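Leucine aminopeptidase (Fimbriiglobus ruber, PDB 7D1B) probably works as a zinc-dependent glutaminyl cyclase of the M28 peptidase family, converting N-terminal glutamine residues of peptides into pyroglutamate. Local coordinates at residues R124-S129 with T227-L232; R275-A280 with V300-Y305. All blocks are in the same frame, centred on the assembly; numbering follows the deposited sequence.

Contact 1. Residues R124-S129 with T227-L232; sequences RLIVCS and TGAVLL
Strands 124-129 and 227-232 run parallel, 4.7 Å apart at their closest axis approach and turned 20° against each other, with Ile-126 opposite Ala-229 and Cys-128 opposite Leu-231. Five backbone hydrogen bonds join them: Ile-126 and Cys-128 each use both N and O, as one residue does in a parallel ladder, but the pattern breaks at Arg-124, whose O receives Thr-227 N in place of Gly-228 N. On the face carrying Ile-126 and Cys-128 the fit is close. Ala-229 suits its place by its size, its CB resting 3.7 Å from Ile-126 CB. Cys-128 SG, between its backbone N and carbonyl carbon (chi1 61°), leans across to Leu-231, 3.8 Å from that residue's CB. With CG anti to the backbone N, Leu-231 turns its CD1 methyl toward the other strand, 3.8 Å from Ser-129 CA. On the other face, Val-127 CG1 meets Leu-232 CD1 at 4.0 Å, the two side chains crossing obliquely, while Val-230 and Leu-232 lie against helix 320-336. A side chain on Gly-228 would run into Leu-125 CD2, which suits a glycine here; that methyl reaches Thr-227 OG1 at 3.5 Å. At the far end a water donates to Ser-129 OG (2.9 Å) and to Leu-232 O (2.8 Å), bridging the strands where the ladder stops; Ser-129 OG also has a weak hydrogen bond to Gly-156 O. Branched and small apolar side chains, with backbone polarity largely spent between strands, suit the buried central sheet of the M28 alpha/beta fold; Gly-228 N, displaced by Thr-227 N and without a partner, is an exception.

Contact 2. Residues R275-A280 with V300-Y305; sequences RGFDRA and VIDFDY
Arg-279 NH2 reaches two backbone carbonyls of the facing loop, donating to Phe-303 O at 2.7 Å and to Tyr-305 O at 2.9 Å. The second bond is nearly straight (172°) and lies in the guanidinium plane, although it meets the Tyr-305 carbonyl from above its plane. An arginine suits this place because its long chain stays extended through chi1 and chi2, carrying CD over the centre of the Phe-303 ring, 3.9 Å from the centroid, and then bends at chi3 (-106°), bringing NH2 to the carbonyls. Ala-280 CB touches the edge of that same ring. Phe-303 CB in turn sits over a face of Phe-277, 4.0 Å from its ring centroid, and the two aromatic side chains cross at about a right angle. Residues 302-305 form a type I beta turn, and Asp-302 OD1 accepts Asp-304 N in an Asx turn; Asp-302 OD2 is hydrogen-bonded to Arg-241 N and His-237 NE2. This turn belongs to the loop leading to the zinc ligand His-309, and the Phe-303 side chain lies about 7 Å from the metal. Asp-304 faces the other loop, its OD2 taking Asp-278 N and its OD1 taking Arg-279 N (both 2.9 Å), each through a syn lone pair. With an alanine in place of Asp-304 both oxygens go, and the amides of Asp-278 and Arg-279 would probably be left without these acceptors, freeing the 277-280 loop to shift. Asp-278 OD2 stands 4.2 Å from Asp-304 OD2, a like-charge approach the two amide donors may help to offset.

Overall arrangement
Contact 1 closes before contact 2 opens along the chain, and their centres lie 19 Å apart within the same M28 peptidase fold. Contact 1 joins two neighbouring parallel strands of the mixed sheet, with 225-232 next to the edge strand 297-300. Contact 2 pairs two loops, one of them leaving the end of strand 297-300. The two meet there: Leu-231 O probably accepts a hydrogen bond from Val-300 N, and Val-230 packs on Val-300. Through strand 297-300 the sheet is thus continuous with a loop near the zinc ion bound by Asp-155, Glu-188 and His-309; the Ser-129 side chain of contact 1 is about 10 Å from that metal.

Contact 1. Residues R124-S129 with T227-L232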
loop_
_atom_site.group_PDB
_atom_site.type_symbol
_atom_site.label_atom_id
_atom_site.label_comp_id
_atom_site.label_asym_id
_atom_site.label_seq_id
_atom_site.Cartn_x
_atom_site.Cartn_y
_atom_site.Cartn_z
ATOM N N ARG A 124 -11.845 5.514 -11.825
ATOM C CA ARG A 124 -11.470 4.566 -10.793
ATOM C C ARG A 124 -10.357 5.141 -9.933
ATOM O O ARG A 124 -9.465 5.840 -10.428
ATOM C CB ARG A 124 -11.000 3.234 -11.391
ATOM C CG ARG A 124 -12.002 2.587 -12.335
ATOM C CD ARG A 124 -11.631 1.135 -12.739
ATOM N NE ARG A 124 -11.769 0.228 -11.608
ATOM C CZ ARG A 124 -12.935 -0.173 -11.103
ATOM N NH1 ARG A 124 -14.081 0.183 -11.680
ATOM N NH2 ARG A 124 -12.943 -0.925 -10.004
ATOM N N LEU A 125 -10.426 4.844 -8.638
ATOM C CA LEU A 125 -9.376 5.129 -7.678
ATOM C C LEU A 125 -8.628 3.853 -7.352
ATOM O O LEU A 125 -9.187 2.756 -7.397
ATOM C CB LEU A 125 -9.959 5.699 -6.390
ATOM C CG LEU A 125 -10.713 7.019 -6.483
ATOM C CD1 LEU A 125 -11.174 7.439 -5.093
ATOM C CD2 LEU A 125 -9.880 8.118 -7.127
ATOM N N ILE A 126 -7.382 4.026 -6.923
ATOM C CA ILE A 126 -6.548 2.938 -6.437
ATOM C C ILE A 126 -6.238 3.152 -4.961
ATOM O O ILE A 126 -5.854 4.254 -4.556
ATOM C CB ILE A 126 -5.229 2.880 -7.235
ATOM C CG1 ILE A 126 -5.500 2.480 -8.690
ATOM C CG2 ILE A 126 -4.225 1.955 -6.547
ATOM C CD1 ILE A 126 -4.363 2.810 -9.618
ATOM N N VAL A 127 -6.356 2.083 -4.175
ATOM C CA VAL A 127 -5.733 1.982 -2.858
ATOM C C VAL A 127 -4.681 0.908 -3.024
ATOM O O VAL A 127 -5.002 -0.203 -3.464
ATOM C CB VAL A 127 -6.756 1.591 -1.772
ATOM C CG1 VAL A 127 -6.036 1.384 -0.444
ATOM C CG2 VAL A 127 -7.867 2.633 -1.657
ATOM N N CYS A 128 -3.422 1.221 -2.701
ATOM C CA CYS A 128 -2.350 0.290 -3.042
ATOM C C CYS A 128 -1.350 0.148 -1.900
ATOM O O CYS A 128 -1.288 0.963 -0.973
ATOM C CB CYS A 128 -1.689 0.642 -4.396
ATOM S SG CYS A 128 -0.917 2.252 -4.485
ATOM N N SER A 129 -0.543 -0.905 -2.016
ATOM C CA SER A 129 0.480 -1.246 -1.035
ATOM C C SER A 129 1.384 -2.253 -1.719
ATOM O O SER A 129 0.918 -3.001 -2.572
ATOM C CB SER A 129 -0.177 -1.921 0.175
ATOM O OG SER A 129 0.769 -2.298 1.151
ATOM N N THR A 227 -8.140 8.092 -11.736
ATOM C CA THR A 227 -8.096 9.508 -11.409
ATOM C C THR A 227 -7.306 9.806 -10.142
ATOM O O THR A 227 -7.052 10.984 -9.852
ATOM C CB THR A 227 -9.511 10.073 -11.301
ATOM O OG1 THR A 227 -10.232 9.286 -10.356
ATOM C CG2 THR A 227 -10.221 10.013 -12.669
ATOM N N GLY A 228 -6.890 8.791 -9.397
ATOM C CA GLY A 228 -6.102 9.027 -8.204
ATOM C C GLY A 228 -5.730 7.705 -7.574
ATOM O O GLY A 228 -6.420 6.686 -7.750
ATOM N N ALA A 229 -4.643 7.747 -6.792
ATOM C CA ALA A 229 -4.142 6.574 -6.095
ATOM C C ALA A 229 -3.576 6.985 -4.752
ATOM O O ALA A 229 -2.893 8.004 -4.652
ATOM C CB ALA A 229 -3.051 5.876 -6.902
ATOM N N VAL A 230 -3.833 6.164 -3.734
ATOM C CA VAL A 230 -3.217 6.313 -2.420
ATOM C C VAL A 230 -2.416 5.063 -2.132
ATOM O O VAL A 230 -2.975 3.961 -2.127
ATOM C CB VAL A 230 -4.246 6.591 -1.309
ATOM C CG1 VAL A 230 -3.543 6.570 0.032
ATOM C CG2 VAL A 230 -4.927 7.927 -1.545
ATOM N N LEU A 231 -1.117 5.243 -1.904
ATOM C CA LEU A 231 -0.210 4.190 -1.476
ATOM C C LEU A 231 -0.096 4.233 0.039
ATOM O O LEU A 231 0.093 5.302 0.625
ATOM C CB LEU A 231 1.163 4.427 -2.110
ATOM C CG LEU A 231 2.267 3.505 -1.605
ATOM C CD1 LEU A 231 2.010 2.049 -2.014
ATOM C CD2 LEU A 231 3.618 3.963 -2.126
ATOM N N LEU A 232 -0.234 3.079 0.663
ATOM C CA LEU A 232 -0.080 2.942 2.111
ATOM C C LEU A 232 1.286 2.330 2.384
ATOM O O LEU A 232 1.561 1.233 1.903
ATOM C CB LEU A 232 -1.140 1.976 2.618
ATOM C CG LEU A 232 -2.587 2.416 2.390
ATOM C CD1 LEU A 232 -3.526 1.256 2.730
ATOM C CD2 LEU A 232 -2.908 3.680 3.190
HETATM O O HOH W 1 1.687 -1.045 3.555
#

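Contact 2. Residues R275-A280 with V300-Y305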
loop_
_atom_site.group_PDB
_atom_site.type_symbol
_atom_site.label_atom_id
_atom_site.label_comp_id
_atom_site.label_asym_id
_atom_site.label_seq_id
_atom_site.Cartn_x
_atom_site.Cartn_y
_atom_site.Cartn_z
ATOM N N ARG A 275 5.808 19.276 6.213
ATOM C CA ARG A 275 6.595 18.799 5.080
ATOM C C ARG A 275 7.683 17.838 5.542
ATOM O O ARG A 275 8.538 18.202 6.345
ATOM C CB ARG A 275 7.270 20.013 4.437
ATOM C CG ARG A 275 8.120 19.695 3.272
ATOM C CD ARG A 275 7.257 19.415 2.084
ATOM N NE ARG A 275 8.112 19.278 0.922
ATOM C CZ ARG A 275 8.780 18.174 0.625
ATOM N NH1 ARG A 275 8.643 17.095 1.399
ATOM N NH2 ARG A 275 9.597 18.154 -0.436
ATOM N N GLY A 276 7.699 16.639 4.975
ATOM C CA GLY A 276 8.873 15.788 5.072
ATOM C C GLY A 276 9.037 15.054 6.395
ATOM O O GLY A 276 8.207 15.116 7.302
ATOM N N PHE A 277 10.180 14.361 6.483
ATOM C CA PHE A 277 10.548 13.470 7.581
ATOM C C PHE A 277 12.003 13.718 7.933
ATOM O O PHE A 277 12.764 14.274 7.138
ATOM C CB PHE A 277 10.366 12.005 7.162
ATOM C CG PHE A 277 8.982 11.734 6.642
ATOM C CD1 PHE A 277 7.923 11.554 7.526
ATOM C CD2 PHE A 277 8.710 11.758 5.280
ATOM C CE1 PHE A 277 6.639 11.383 7.067
ATOM C CE2 PHE A 277 7.421 11.558 4.819
ATOM C CZ PHE A 277 6.385 11.383 5.719
ATOM N N ASP A 278 12.401 13.294 9.135
ATOM C CA ASP A 278 13.823 13.367 9.470
ATOM C C ASP A 278 14.654 12.532 8.506
ATOM O O ASP A 278 15.763 12.930 8.126
ATOM C CB ASP A 278 14.063 12.887 10.899
ATOM C CG ASP A 278 13.539 13.850 11.939
ATOM O OD1 ASP A 278 13.292 15.026 11.601
ATOM O OD2 ASP A 278 13.405 13.427 13.107
ATOM N N ARG A 279 14.142 11.363 8.111
ATOM C CA ARG A 279 14.928 10.449 7.287
ATOM C C ARG A 279 15.069 10.964 5.857
ATOM O O ARG A 279 16.084 10.696 5.203
ATOM C CB ARG A 279 14.277 9.068 7.347
ATOM C CG ARG A 279 15.123 7.852 7.027
ATOM C CD ARG A 279 14.357 6.574 7.463
ATOM N NE ARG A 279 14.891 5.961 8.679
ATOM C CZ ARG A 279 14.173 5.361 9.629
ATOM N NH1 ARG A 279 14.799 4.810 10.661
ATOM N NH2 ARG A 279 12.849 5.317 9.583
ATOM N N ALA A 280 14.090 11.725 5.371
ATOM C CA ALA A 280 14.101 12.219 3.998
ATOM C C ALA A 280 12.927 13.162 3.807
ATOM O O ALA A 280 11.870 12.997 4.418
ATOM C CB ALA A 280 13.978 11.074 2.984
ATOM N N VAL A 300 1.025 7.711 1.694
ATOM C CA VAL A 300 0.599 7.894 3.076
ATOM C C VAL A 300 1.595 7.082 3.898
ATOM O O VAL A 300 1.542 5.843 3.923
ATOM C CB VAL A 300 -0.856 7.448 3.260
ATOM C CG1 VAL A 300 -1.216 7.410 4.746
ATOM C CG2 VAL A 300 -1.763 8.409 2.512
ATOM N N ILE A 301 2.533 7.795 4.539
ATOM C CA ILE A 301 3.754 7.200 5.066
ATOM C C ILE A 301 4.248 8.041 6.231
ATOM O O ILE A 301 4.141 9.269 6.222
ATOM C CB ILE A 301 4.826 7.108 3.945
ATOM C CG1 ILE A 301 6.139 6.477 4.441
ATOM C CG2 ILE A 301 5.088 8.480 3.292
ATOM C CD1 ILE A 301 7.080 6.069 3.313
ATOM N N ASP A 302 4.854 7.374 7.218
ATOM C CA ASP A 302 5.710 8.039 8.195
ATOM C C ASP A 302 7.090 7.414 8.033
ATOM O O ASP A 302 7.368 6.338 8.578
ATOM C CB ASP A 302 5.192 7.871 9.618
ATOM C CG ASP A 302 6.113 8.476 10.654
ATOM O OD1 ASP A 302 7.158 9.074 10.280
ATOM O OD2 ASP A 302 5.756 8.355 11.859
ATOM N N PHE A 303 7.965 8.099 7.290
ATOM C CA PHE A 303 9.246 7.496 6.974
ATOM C C PHE A 303 10.185 7.493 8.167
ATOM O O PHE A 303 11.269 6.919 8.068
ATOM C CB PHE A 303 9.849 8.216 5.756
ATOM C CG PHE A 303 10.952 7.450 5.036
ATOM C CD1 PHE A 303 10.984 6.052 4.965
ATOM C CD2 PHE A 303 11.971 8.159 4.423
ATOM C CE1 PHE A 303 12.010 5.392 4.280
ATOM C CE2 PHE A 303 12.996 7.498 3.744
ATOM C CZ PHE A 303 13.008 6.121 3.672
ATOM N N ASP A 304 9.794 8.102 9.289
ATOM C CA ASP A 304 10.575 8.018 10.514
ATOM C C ASP A 304 10.193 6.836 11.398
ATOM O O ASP A 304 10.699 6.726 12.520
ATOM C CB ASP A 304 10.504 9.339 11.282
ATOM C CG ASP A 304 11.156 10.474 10.531
ATOM O OD1 ASP A 304 12.211 10.243 9.894
ATOM O OD2 ASP A 304 10.602 11.594 10.560
ATOM N N TYR A 305 9.356 5.924 10.909
ATOM C CA TYR A 305 9.029 4.719 11.658
ATOM C C TYR A 305 10.292 4.114 12.259
ATOM O O TYR A 305 11.256 3.809 11.548
ATOM C CB TYR A 305 8.402 3.715 10.704
ATOM C CG TYR A 305 8.103 2.361 11.303
ATOM C CD1 TYR A 305 7.458 2.237 12.535
ATOM C CD2 TYR A 305 8.445 1.195 10.620
ATOM C CE1 TYR A 305 7.152 0.980 13.060
ATOM C CE2 TYR A 305 8.145 -0.054 11.134
ATOM C CZ TYR A 305 7.494 -0.158 12.350
ATOM O OH TYR A 305 7.154 -1.390 12.870
#